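Local coordinates for protein Keto/oxoacid ferredoxin oxidoreductase, gamma subunit (Geobacter sulfurreducens, PDB 3ON3) that probably serves as the gamma subunit of a keto/oxoacid ferredoxin oxidoreductase, an enzyme that oxidises 2-oxoacids and passes their electrons to ferredoxin, at residues 35-41 against 54-60; 23-28 against 154-158; 93-97 against 138-143; 112-116 against 177-183. All blocks are in the same frame, centred on the assembly; numbering follows the deposited sequence. Where two conformers were deposited one is given.

Contact 1 (35-41 against 54-60); sequences KQAVQSQ and SEVIISD
Val38 sets CG1 between its backbone N and carbonyl carbon (chi1 70°), while Ile57 swings CG1 anti to its carbonyl carbon; the two branched chains thus lie side by side, Val38 CG1 packing 3.7 Å from Ile57 CB. Such beta-branched residues suit extended backbone. Residues 36-41 and 54-59 form the two arms of an antiparallel hairpin, in which Gln36-Ser59, Val38-Ile57 and Ser40-Glu55 are hydrogen-bonded pairs; the middle one is closed by Val38 N to Ile57 O and Ile57 N to Val38 O, each 3.0 Å. On the face of Ala37 and Val56, which is turned to helix 18-32, Gln39 bends at chi2 (-74°) so that its amide meets that of Gln41. Gln39 NE2 donates to Gln41 OE1 at 2.6 Å, and Gln41 NE2 returns a bond to Gln39 OE1 at 2.9 Å along a lone pair. Gln39 OE1 also accepts from Gln41 NE2 of the second subunit, and Gln41 NE2 gives to Gln39 OE1 of that subunit, whose strand continues the sheet antiparallel to 37-41. Neutral amides, able to donate and accept together, suit this buried seam: their reciprocal bonds satisfy polar groups and fix the amide orientation without burying charge.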
loop_
_atom_site.group_PDB
_atom_site.type_symbol
_atom_site.label_atom_id
_atom_site.label_comp_id
_atom_site.label_asym_id
_atom_site.label_seq_id
_atom_site.Cartn_x
_atom_site.Cartn_y
_atom_site.Cartn_z
ATOM N N LYS B 35 -17.982 -1.096 2.618
ATOM C CA LYS B 35 -17.701 0.096 3.410
ATOM C C LYS B 35 -16.722 1.037 2.695
ATOM O O LYS B 35 -16.328 0.793 1.550
ATOM C CB LYS B 35 -17.187 -0.292 4.804
ATOM C CG LYS B 35 -18.147 -1.194 5.566
ATOM C CD LYS B 35 -17.532 -1.742 6.852
ATOM C CE LYS B 35 -18.569 -2.522 7.673
ATOM N NZ LYS B 35 -18.050 -2.929 9.012
ATOM N N GLN B 36 -16.353 2.118 3.369
ATOM C CA GLN B 36 -15.341 3.033 2.864
ATOM C C GLN B 36 -14.063 2.771 3.638
ATOM O O GLN B 36 -14.108 2.303 4.766
ATOM C CB GLN B 36 -15.782 4.483 3.066
ATOM C CG GLN B 36 -17.235 4.735 2.701
ATOM C CD GLN B 36 -17.389 5.746 1.591
ATOM O OE1 GLN B 36 -16.544 5.842 0.701
ATOM N NE2 GLN B 36 -18.475 6.509 1.635
ATOM N N ALA B 37 -12.921 3.075 3.043
ATOM C CA ALA B 37 -11.672 2.838 3.737
ATOM C C ALA B 37 -10.528 3.649 3.160
ATOM O O ALA B 37 -10.499 3.975 1.971
ATOM C CB ALA B 37 -11.324 1.354 3.744
ATOM N N VAL B 38 -9.583 3.963 4.030
ATOM C CA VAL B 38 -8.389 4.673 3.638
ATOM C C VAL B 38 -7.197 3.947 4.253
ATOM O O VAL B 38 -7.213 3.570 5.425
ATOM C CB VAL B 38 -8.482 6.153 4.050
ATOM C CG1 VAL B 38 -8.394 6.297 5.558
ATOM C CG2 VAL B 38 -7.422 6.997 3.330
ATOM N N GLN B 39 -6.188 3.687 3.437
ATOM C CA GLN B 39 -4.989 2.996 3.902
ATOM C C GLN B 39 -3.775 3.892 3.630
ATOM O O GLN B 39 -3.700 4.526 2.587
ATOM C CB GLN B 39 -4.847 1.659 3.179
ATOM C CG GLN B 39 -3.845 0.715 3.796
ATOM C CD GLN B 39 -2.410 1.132 3.530
ATOM O OE1 GLN B 39 -2.068 1.562 2.424
ATOM N NE2 GLN B 39 -1.559 0.995 4.541
ATOM N N SER B 40 -2.834 3.953 4.560
ATOM C CA SER B 40 -1.715 4.886 4.414
ATOM C C SER B 40 -0.567 4.576 5.353
ATOM O O SER B 40 -0.750 3.911 6.364
ATOM C CB SER B 40 -2.176 6.317 4.676
ATOM O OG SER B 40 -2.454 6.502 6.052
ATOM N N GLN B 41 0.613 5.076 5.002
ATOM C CA GLN B 41 1.803 4.972 5.841
ATOM C C GLN B 41 2.620 6.248 5.736
ATOM O O GLN B 41 2.761 6.818 4.647
ATOM C CB GLN B 41 2.676 3.781 5.439
ATOM C CG GLN B 41 2.521 3.374 3.988
ATOM C CD GLN B 41 1.276 2.530 3.767
ATOM O OE1 GLN B 41 0.963 1.656 4.575
ATOM N NE2 GLN B 41 0.565 2.784 2.669
ATOM N N SER B 54 1.657 0.845 9.400
ATOM C CA SER B 54 0.731 1.273 8.364
ATOM C C SER B 54 -0.649 1.376 9.019
ATOM O O SER B 54 -0.918 0.719 10.030
ATOM C CB SER B 54 0.731 0.290 7.194
ATOM O OG SER B 54 -0.158 -0.791 7.433
ATOM N N GLU B 55 -1.508 2.227 8.480
ATOM C CA GLU B 55 -2.796 2.481 9.118
ATOM C C GLU B 55 -3.963 2.171 8.200
ATOM O O GLU B 55 -3.846 2.267 6.973
ATOM C CB GLU B 55 -2.907 3.935 9.565
ATOM C CG GLU B 55 -1.976 4.325 10.686
ATOM C CD GLU B 55 -2.201 5.756 11.123
ATOM O OE1 GLU B 55 -3.208 6.354 10.679
ATOM O OE2 GLU B 55 -1.381 6.281 11.906
ATOM N N VAL B 56 -5.088 1.797 8.798
ATOM C CA VAL B 56 -6.323 1.682 8.041
ATOM C C VAL B 56 -7.487 2.240 8.851
ATOM O O VAL B 56 -7.615 1.992 10.052
ATOM C CB VAL B 56 -6.598 0.227 7.525
ATOM C CG1 VAL B 56 -6.549 -0.773 8.662
ATOM C CG2 VAL B 56 -7.950 0.152 6.795
ATOM N N ILE B 57 -8.317 3.021 8.182
ATOM C CA ILE B 57 -9.488 3.596 8.805
ATOM C C ILE B 57 -10.678 3.185 7.968
ATOM O O ILE B 57 -10.691 3.384 6.751
ATOM C CB ILE B 57 -9.419 5.134 8.864
ATOM C CG1 ILE B 57 -8.096 5.606 9.494
ATOM C CG2 ILE B 57 -10.625 5.681 9.623
ATOM C CD1 ILE B 57 -7.803 7.085 9.240
ATOM N N ILE B 58 -11.661 2.586 8.629
ATOM C CA ILE B 58 -12.836 2.036 7.968
ATOM C C ILE B 58 -14.060 2.701 8.555
ATOM O O ILE B 58 -14.087 3.048 9.734
ATOM C CB ILE B 58 -12.888 0.506 8.184
ATOM C CG1 ILE B 58 -11.730 -0.166 7.436
ATOM C CG2 ILE B 58 -14.251 -0.087 7.798
ATOM C CD1 ILE B 58 -11.405 -1.547 7.970
ATOM N N SER B 59 -15.078 2.897 7.735
ATOM C CA SER B 59 -16.302 3.484 8.245
ATOM C C SER B 59 -17.480 3.227 7.321
ATOM O O SER B 59 -17.315 3.052 6.100
ATOM C CB SER B 59 -16.114 4.980 8.473
ATOM O OG SER B 59 -17.257 5.532 9.084
ATOM N N ASP B 60 -18.667 3.180 7.916
ATOM C CA ASP B 60 -19.901 3.075 7.155
ATOM C C ASP B 60 -20.081 4.318 6.292
ATOM O O ASP B 60 -20.757 4.282 5.260
ATOM C CB ASP B 60 -21.096 2.902 8.092
ATOM C CG ASP B 60 -21.258 1.475 8.570
ATOM O OD1 ASP B 60 -21.313 0.566 7.714
ATOM O OD2 ASP B 60 -21.340 1.260 9.797
#

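Contact 2 (23-28 against 154-158); sequences VIMAEA and AVLSR. With SO4 (sulfate ion), chain C.
The Glu27-Arg158 salt bridge forms one wall of a sulfate-binding site at the subunit interface. Arg158 grips the carboxylate side-on with two nitrogens: NE reaches Glu27 OE1 at 2.9 Å on a nearly straight line (170°), and NH2 reaches Glu27 OE2 at 2.7 Å. Both oxygens use syn lone pairs, and the two flat groups lie nearly coplanar, 23° apart. The NH1/NH2 edge of the guanidinium holds a sulfate, probably from the crystallisation liquor, with Arg158 NH1 3.0 Å from sulfate O1 and NH2 2.8 Å from sulfate O3. Arginine suits this place because its fan of N-H groups can serve two anions at once; the glutamate probably steadies its charge and aim. Gly17 N of the second subunit also binds the sulfate, and Tyr43 OH of that subunit bonds Glu27 OE2. Val23 CG1 covers one guanidinium face. A water donates to both Glu27 OE1 and Ala154 O, tying the carboxylate to the partner helix. Along the helices, two alanines let the backbones come close, Ala28 CA and Ala154 CA being 5.0 Å apart and their CB atoms 3.7 Å. Beside them the branched Ile24 and Val155 pack through their CG2 methyls. Helix 18-32 is thereby held between helix 148-157 and the sheet, where Ala26 meets strands 36-43 and 52-59, while Val155 leans on helix 131-143.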
loop_
_atom_site.group_PDB
_atom_site.type_symbol
_atom_site.label_atom_id
_atom_site.label_comp_id
_atom_site.label_asym_id
_atom_site.label_seq_id
_atom_site.Cartn_x
_atom_site.Cartn_y
_atom_site.Cartn_z
ATOM N N VAL B 23 -3.357 -2.795 3.140
ATOM C CA VAL B 23 -4.068 -2.768 1.872
ATOM C C VAL B 23 -5.181 -3.830 1.803
ATOM O O VAL B 23 -6.320 -3.524 1.448
ATOM C CB VAL B 23 -3.118 -2.913 0.693
ATOM C CG1 VAL B 23 -3.907 -3.289 -0.551
ATOM C CG2 VAL B 23 -2.321 -1.612 0.497
ATOM N N ILE B 24 -4.837 -5.069 2.142
ATOM C CA ILE B 24 -5.814 -6.148 2.246
ATOM C C ILE B 24 -7.016 -5.791 3.144
ATOM O O ILE B 24 -8.176 -5.971 2.749
ATOM C CB ILE B 24 -5.144 -7.438 2.736
ATOM C CG1 ILE B 24 -4.164 -7.947 1.678
ATOM C CG2 ILE B 24 -6.189 -8.497 3.054
ATOM C CD1 ILE B 24 -3.326 -9.109 2.134
HETATM N N MSE B 25 -6.741 -5.253 4.331
HETATM C CA MSE B 25 -7.814 -4.819 5.230
HETATM C C MSE B 25 -8.705 -3.745 4.622
HETATM O O MSE B 25 -9.924 -3.786 4.797
HETATM C CB MSE B 25 -7.260 -4.302 6.565
HETATM C CG MSE B 25 -7.133 -5.340 7.652
HETATM SE SE MSE B 25 -8.823 -6.055 8.335
HETATM C CE MSE B 25 -9.945 -4.506 8.016
ATOM N N ALA B 26 -8.102 -2.769 3.936
ATOM C CA ALA B 26 -8.860 -1.690 3.310
ATOM C C ALA B 26 -9.782 -2.204 2.185
ATOM O O ALA B 26 -10.935 -1.773 2.063
ATOM C CB ALA B 26 -7.904 -0.570 2.786
ATOM N N GLU B 27 -9.266 -3.117 1.366
ATOM C CA GLU B 27 -10.033 -3.694 0.257
ATOM C C GLU B 27 -11.099 -4.706 0.728
ATOM O O GLU B 27 -12.144 -4.860 0.092
ATOM C CB GLU B 27 -9.082 -4.291 -0.793
ATOM C CG GLU B 27 -8.276 -3.206 -1.548
ATOM C CD GLU B 27 -7.094 -3.734 -2.364
ATOM O OE1 GLU B 27 -6.786 -4.939 -2.283
ATOM O OE2 GLU B 27 -6.457 -2.924 -3.085
ATOM N N ALA B 28 -10.846 -5.367 1.859
ATOM C CA ALA B 28 -11.852 -6.249 2.445
ATOM C C ALA B 28 -13.060 -5.413 2.800
ATOM O O ALA B 28 -14.180 -5.768 2.475
ATOM C CB ALA B 28 -11.316 -6.951 3.674
ATOM N N ALA B 154 -10.252 -10.571 -0.087
ATOM C CA ALA B 154 -9.155 -9.593 -0.148
ATOM C C ALA B 154 -7.759 -10.205 -0.017
ATOM O O ALA B 154 -6.858 -9.831 -0.764
ATOM C CB ALA B 154 -9.355 -8.458 0.883
ATOM N N VAL B 155 -7.571 -11.127 0.930
ATOM C CA VAL B 155 -6.281 -11.792 1.076
ATOM C C VAL B 155 -5.919 -12.516 -0.214
ATOM O O VAL B 155 -4.849 -12.322 -0.775
ATOM C CB VAL B 155 -6.242 -12.844 2.210
ATOM C CG1 VAL B 155 -4.960 -13.663 2.121
ATOM C CG2 VAL B 155 -6.347 -12.207 3.593
ATOM N N LEU B 156 -6.831 -13.346 -0.688
ATOM C CA LEU B 156 -6.514 -14.262 -1.774
ATOM C C LEU B 156 -6.343 -13.558 -3.123
ATOM O O LEU B 156 -5.703 -14.079 -4.009
ATOM C CB LEU B 156 -7.564 -15.371 -1.848
ATOM C CG LEU B 156 -7.668 -16.179 -0.551
ATOM C CD1 LEU B 156 -8.872 -17.111 -0.573
ATOM C CD2 LEU B 156 -6.383 -16.950 -0.305
ATOM N N SER B 157 -6.905 -12.368 -3.259
ATOM C CA SER B 157 -6.777 -11.617 -4.499
ATOM C C SER B 157 -5.417 -10.916 -4.599
ATOM O O SER B 157 -5.014 -10.478 -5.683
ATOM C CB SER B 157 -7.909 -10.601 -4.629
ATOM O OG SER B 157 -9.161 -11.243 -4.495
ATOM N N ARG B 158 -4.707 -10.831 -3.476
ATOM C CA ARG B 158 -3.388 -10.189 -3.436
ATOM C C ARG B 158 -2.253 -11.205 -3.278
ATOM O O ARG B 158 -1.189 -10.893 -2.770
ATOM C CB ARG B 158 -3.340 -9.174 -2.289
ATOM C CG ARG B 158 -4.263 -7.992 -2.493
ATOM C CD ARG B 158 -3.462 -6.834 -2.995
ATOM N NE ARG B 158 -4.252 -5.692 -3.429
ATOM C CZ ARG B 158 -3.820 -4.837 -4.350
ATOM N NH1 ARG B 158 -2.638 -5.038 -4.913
ATOM N NH2 ARG B 158 -4.558 -3.803 -4.715
HETATM S S SO4 C . -2.703 -2.403 -7.603
HETATM O O1 SO4 C . -1.611 -2.832 -6.741
HETATM O O2 SO4 C . -2.284 -2.544 -8.985
HETATM O O3 SO4 C . -3.855 -3.268 -7.353
HETATM O O4 SO4 C . -3.099 -1.023 -7.346
HETATM O O HOH W 1 -7.554 -7.563 -2.265
#

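Contact 3 (93-97 against 138-143); sequences GVLLV and AMVALT
The selenomethionine Met139 folds its chain twice, at chi2 (-54°) and chi3 (141°), and its methyl CE lies against Leu96, although the two are modelled so close that the exact placing of the methyl is doubtful. Its flexible, unbranched chain can slide past Leu96 in the opposite direction and lie between strand and helix. The neighbouring branches of Leu96 meet other residues of the helix: CD2 sits 3.7 Å from Ala138 CB, and CD1 is 4.0 Å from Leu142 CD1, with the two leucines crossing at about a right angle. Ala138 suits its place by being small, allowing the long leucine to reach the helix. Nearer the start of the strand, Val94 CG1 touches Leu142 CB at 4.1 Å. The contact is wholly apolar. Within the helix, Thr143 N and OG1 grip Met139 O from opposite faces of its plane, the hydroxyl donating at 2.7 Å. Strand 93-97 and helix 138-143 run nearly antiparallel, at 154°, their axes 9.6 Å apart. Strands 71-76 and 111-115 flank this strand in the parallel part of the sheet, and helix 164-181 packs beside the helix through Ala178.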
loop_
_atom_site.group_PDB
_atom_site.type_symbol
_atom_site.label_atom_id
_atom_site.label_comp_id
_atom_site.label_asym_id
_atom_site.label_seq_id
_atom_site.Cartn_x
_atom_site.Cartn_y
_atom_site.Cartn_z
ATOM N N GLY B 93 -8.997 -0.849 23.899
ATOM C CA GLY B 93 -8.790 -1.146 22.496
ATOM C C GLY B 93 -8.142 -2.499 22.331
ATOM O O GLY B 93 -7.642 -3.082 23.289
ATOM N N VAL B 94 -8.162 -3.003 21.102
ATOM C CA VAL B 94 -7.606 -4.311 20.778
ATOM C C VAL B 94 -6.091 -4.244 20.641
ATOM O O VAL B 94 -5.555 -3.443 19.879
ATOM C CB VAL B 94 -8.241 -4.885 19.474
ATOM C CG1 VAL B 94 -7.392 -6.009 18.879
ATOM C CG2 VAL B 94 -9.644 -5.373 19.752
ATOM N N LEU B 95 -5.397 -5.080 21.395
ATOM C CA LEU B 95 -3.950 -5.107 21.306
ATOM C C LEU B 95 -3.494 -6.501 20.947
ATOM O O LEU B 95 -3.613 -7.408 21.732
ATOM C CB LEU B 95 -3.306 -4.650 22.613
ATOM C CG LEU B 95 -1.782 -4.837 22.685
ATOM C CD1 LEU B 95 -1.087 -4.106 21.552
ATOM C CD2 LEU B 95 -1.210 -4.406 24.034
ATOM N N LEU B 96 -2.988 -6.666 19.733
ATOM C CA LEU B 96 -2.513 -7.958 19.269
ATOM C C LEU B 96 -1.014 -7.906 19.065
ATOM O O LEU B 96 -0.503 -7.082 18.285
ATOM C CB LEU B 96 -3.204 -8.342 17.956
ATOM C CG LEU B 96 -2.668 -9.558 17.191
ATOM C CD1 LEU B 96 -2.980 -10.880 17.934
ATOM C CD2 LEU B 96 -3.222 -9.593 15.783
ATOM N N VAL B 97 -0.309 -8.789 19.756
ATOM C CA VAL B 97 1.144 -8.827 19.652
ATOM C C VAL B 97 1.627 -10.235 19.333
ATOM O O VAL B 97 0.878 -11.187 19.483
ATOM C CB VAL B 97 1.825 -8.296 20.948
ATOM C CG1 VAL B 97 1.267 -6.928 21.318
ATOM C CG2 VAL B 97 1.642 -9.270 22.118
ATOM N N ALA B 138 -5.861 -12.949 12.358
ATOM C CA ALA B 138 -6.050 -12.685 13.784
ATOM C C ALA B 138 -6.801 -11.373 14.011
ATOM O O ALA B 138 -7.714 -11.326 14.833
ATOM C CB ALA B 138 -4.729 -12.686 14.510
HETATM N N MSE B 139 -6.424 -10.328 13.272
HETATM C CA MSE B 139 -7.009 -8.997 13.432
HETATM C C MSE B 139 -8.477 -8.969 13.041
HETATM O O MSE B 139 -9.259 -8.208 13.608
HETATM C CB MSE B 139 -6.269 -7.963 12.566
HETATM C CG MSE B 139 -5.305 -7.098 13.314
HETATM SE SE MSE B 139 -6.045 -6.156 14.876
HETATM C CE MSE B 139 -4.441 -6.432 15.897
ATOM N N VAL B 140 -8.830 -9.765 12.037
ATOM C CA VAL B 140 -10.220 -9.883 11.582
ATOM C C VAL B 140 -11.043 -10.575 12.664
ATOM O O VAL B 140 -12.114 -10.096 13.031
ATOM C CB VAL B 140 -10.315 -10.641 10.216
ATOM C CG1 VAL B 140 -11.774 -10.956 9.823
ATOM C CG2 VAL B 140 -9.596 -9.835 9.092
ATOM N N ALA B 141 -10.537 -11.705 13.163
ATOM C CA ALA B 141 -11.172 -12.404 14.284
ATOM C C ALA B 141 -11.457 -11.467 15.465
ATOM O O ALA B 141 -12.596 -11.390 15.930
ATOM C CB ALA B 141 -10.334 -13.592 14.743
ATOM N N LEU B 142 -10.440 -10.725 15.908
ATOM C CA LEU B 142 -10.560 -9.881 17.109
ATOM C C LEU B 142 -11.405 -8.608 16.969
ATOM O O LEU B 142 -12.069 -8.211 17.907
ATOM C CB LEU B 142 -9.176 -9.513 17.671
ATOM C CG LEU B 142 -8.260 -10.651 18.121
ATOM C CD1 LEU B 142 -6.870 -10.124 18.414
ATOM C CD2 LEU B 142 -8.834 -11.411 19.353
ATOM N N THR B 143 -11.389 -7.962 15.810
ATOM C CA THR B 143 -12.087 -6.680 15.672
ATOM C C THR B 143 -13.514 -6.831 15.171
ATOM O O THR B 143 -14.389 -6.031 15.505
ATOM C CB THR B 143 -11.337 -5.732 14.715
ATOM O OG1 THR B 143 -11.219 -6.345 13.419
ATOM C CG2 THR B 143 -9.953 -5.415 15.256
#

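Contact 4 (112-116 against 177-183); sequences TTAFN and KALAAKK
Thr112 O is gripped by both the ammonium of Lys183 and a water. Lys183 NZ lies 2.9 Å from Thr112 O, above the carbonyl plane and 49° out of it, its chain bent at chi2 to fold the amine back onto the strand. The water donates to the same oxygen, accepts from Lys183 N and also meets Thr113 OG1, so the last residue is held through main chain and side chain alike. This exposed end suits a long, flexible lysine, whose length lets the amine fold back to a strand carbonyl. A second water spans the contact, taking the N-H of Ala114 and donating to Ala181 O at 2.9 Å. This link joins the end of the C-terminal helix 164-181 to strand 111-115, the outermost parallel strand in the mixed sheet of this alpha/beta fold; the helix crosses it at 120°, with the axes of the two short segments 7.8 Å apart. Deeper in, Phe115 sets CG between its backbone N and carbonyl carbon (chi1 75°), which turns the ring toward the helix. Lys177 CB lies over the ring centre in a CH-pi contact, 3.8 Å from the centroid of Phe115, and Ala178 CB, small enough to admit the ring, packs 4.1 Å from Phe115 CE2. Ala181 CB touches Thr113 CG2 at 3.9 Å. Beyond the ring, Lys177 NZ bonds Thr120 OG1 and forms a salt bridge with Asp124; its bond to Asn116 OD1 is weak, at 3.4 Å, and a water also joins these two atoms.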
loop_
_atom_site.group_PDB
_atom_site.type_symbol
_atom_site.label_atom_id
_atom_site.label_comp_id
_atom_site.label_asym_id
_atom_site.label_seq_id
_atom_site.Cartn_x
_atom_site.Cartn_y
_atom_site.Cartn_z
ATOM N N THR B 112 -6.070 -7.508 25.365
ATOM C CA THR B 112 -4.793 -7.980 24.853
ATOM C C THR B 112 -4.815 -9.450 24.470
ATOM O O THR B 112 -5.219 -10.309 25.253
ATOM C CB THR B 112 -3.668 -7.759 25.881
ATOM O OG1 THR B 112 -3.568 -6.363 26.180
ATOM C CG2 THR B 112 -2.346 -8.241 25.327
ATOM N N THR B 113 -4.366 -9.729 23.254
ATOM C CA THR B 113 -4.211 -11.093 22.796
ATOM C C THR B 113 -2.804 -11.286 22.294
ATOM O O THR B 113 -2.277 -10.436 21.590
ATOM C CB THR B 113 -5.189 -11.436 21.659
ATOM O OG1 THR B 113 -6.528 -11.314 22.146
ATOM C CG2 THR B 113 -4.955 -12.867 21.168
ATOM N N ALA B 114 -2.201 -12.410 22.661
ATOM C CA ALA B 114 -0.825 -12.687 22.283
ATOM C C ALA B 114 -0.667 -14.136 21.860
ATOM O O ALA B 114 -1.091 -15.039 22.570
ATOM C CB ALA B 114 0.121 -12.367 23.453
ATOM N N PHE B 115 -0.071 -14.356 20.695
ATOM C CA PHE B 115 0.292 -15.706 20.290
ATOM C C PHE B 115 1.470 -15.682 19.355
ATOM O O PHE B 115 1.931 -14.610 18.961
ATOM C CB PHE B 115 -0.898 -16.518 19.722
ATOM C CG PHE B 115 -1.331 -16.143 18.318
ATOM C CD1 PHE B 115 -0.822 -16.820 17.218
ATOM C CD2 PHE B 115 -2.297 -15.165 18.108
ATOM C CE1 PHE B 115 -1.241 -16.519 15.917
ATOM C CE2 PHE B 115 -2.732 -14.844 16.812
ATOM C CZ PHE B 115 -2.199 -15.524 15.709
ATOM N N ASN B 116 1.977 -16.867 19.040
ATOM C CA ASN B 116 3.169 -17.001 18.217
ATOM C C ASN B 116 2.893 -16.753 16.736
ATOM O O ASN B 116 3.043 -17.647 15.915
ATOM C CB ASN B 116 3.813 -18.375 18.433
ATOM C CG ASN B 116 2.882 -19.525 18.083
ATOM O OD1 ASN B 116 1.659 -19.360 17.978
ATOM N ND2 ASN B 116 3.459 -20.704 17.903
ATOM N N LYS B 177 -6.322 -19.095 16.008
ATOM C CA LYS B 177 -5.473 -18.924 17.192
ATOM C C LYS B 177 -5.781 -17.651 17.978
ATOM O O LYS B 177 -5.757 -17.666 19.202
ATOM C CB LYS B 177 -3.990 -18.962 16.833
ATOM C CG LYS B 177 -3.484 -20.303 16.339
ATOM C CD LYS B 177 -1.966 -20.307 16.345
ATOM C CE LYS B 177 -1.391 -21.590 15.804
ATOM N NZ LYS B 177 0.038 -21.730 16.218
ATOM N N ALA B 178 -6.072 -16.556 17.287
ATOM C CA ALA B 178 -6.497 -15.346 17.985
ATOM C C ALA B 178 -7.746 -15.589 18.843
ATOM O O ALA B 178 -7.832 -15.114 19.975
ATOM C CB ALA B 178 -6.753 -14.226 17.013
ATOM N N LEU B 179 -8.718 -16.314 18.293
ATOM C CA LEU B 179 -9.949 -16.575 19.011
ATOM C C LEU B 179 -9.634 -17.384 20.265
ATOM O O LEU B 179 -10.144 -17.085 21.320
ATOM C CB LEU B 179 -10.985 -17.289 18.122
ATOM C CG LEU B 179 -11.572 -16.371 17.038
ATOM C CD1 LEU B 179 -12.508 -17.132 16.087
ATOM C CD2 LEU B 179 -12.269 -15.130 17.625
ATOM N N ALA B 180 -8.762 -18.381 20.141
ATOM C CA ALA B 180 -8.465 -19.270 21.251
ATOM C C ALA B 180 -7.491 -18.642 22.259
ATOM O O ALA B 180 -7.501 -19.002 23.426
ATOM C CB ALA B 180 -7.942 -20.609 20.740
ATOM N N ALA B 181 -6.673 -17.691 21.813
ATOM C CA ALA B 181 -5.664 -17.103 22.685
ATOM C C ALA B 181 -6.221 -15.954 23.520
ATOM O O ALA B 181 -5.710 -15.661 24.596
ATOM C CB ALA B 181 -4.441 -16.644 21.886
ATOM N N LYS B 182 -7.274 -15.312 23.033
ATOM C CA LYS B 182 -7.774 -14.120 23.696
ATOM C C LYS B 182 -8.360 -14.437 25.082
ATOM O O LYS B 182 -8.658 -15.599 25.408
ATOM C CB LYS B 182 -8.800 -13.416 22.815
ATOM C CG LYS B 182 -10.093 -14.170 22.684
ATOM C CD LYS B 182 -11.109 -13.418 21.829
ATOM C CE LYS B 182 -12.376 -14.282 21.687
ATOM N NZ LYS B 182 -13.504 -13.551 21.047
ATOM N N LYS B 183 -8.507 -13.412 25.913
ATOM C CA LYS B 183 -9.148 -13.625 27.209
ATOM C C LYS B 183 -10.659 -13.709 27.018
ATOM O O LYS B 183 -11.262 -14.757 27.230
ATOM C CB LYS B 183 -8.781 -12.539 28.216
ATOM C CG LYS B 183 -7.361 -12.657 28.772
ATOM C CD LYS B 183 -6.285 -12.302 27.739
ATOM C CE LYS B 183 -4.894 -12.257 28.386
ATOM N NZ LYS B 183 -3.869 -11.544 27.563
HETATM O O HOH W 2 -7.684 -10.811 25.121
HETATM O O HOH W 3 -3.437 -13.962 24.996
HETATM O O HOH W 4 0.130 -22.100 18.919
#

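Contacts 1 and 2 share the end of the fold that faces the second subunit, and they touch where helix 18-32 lies on the hairpin. Contact 2 is largely buried, yet its exposed arginine binds an anion; contact 1 mixes buried amides with a partly exposed face of mixed polar and apolar residues. Contacts 3 and 4 hold neighbouring parallel strands, 93-98 and 111-115, whose backbones are probably hydrogen-bonded, and also meet between Ala138 and Ala178. Of these, contact 3 lies nearer the chain's centre and is purely apolar across its segments, whereas contact 4, at the sheet's far edge, adds lysines and waters. Contacts 1 and 4 lie on opposite sides of the chain's centre, their own centres about 24 Å apart.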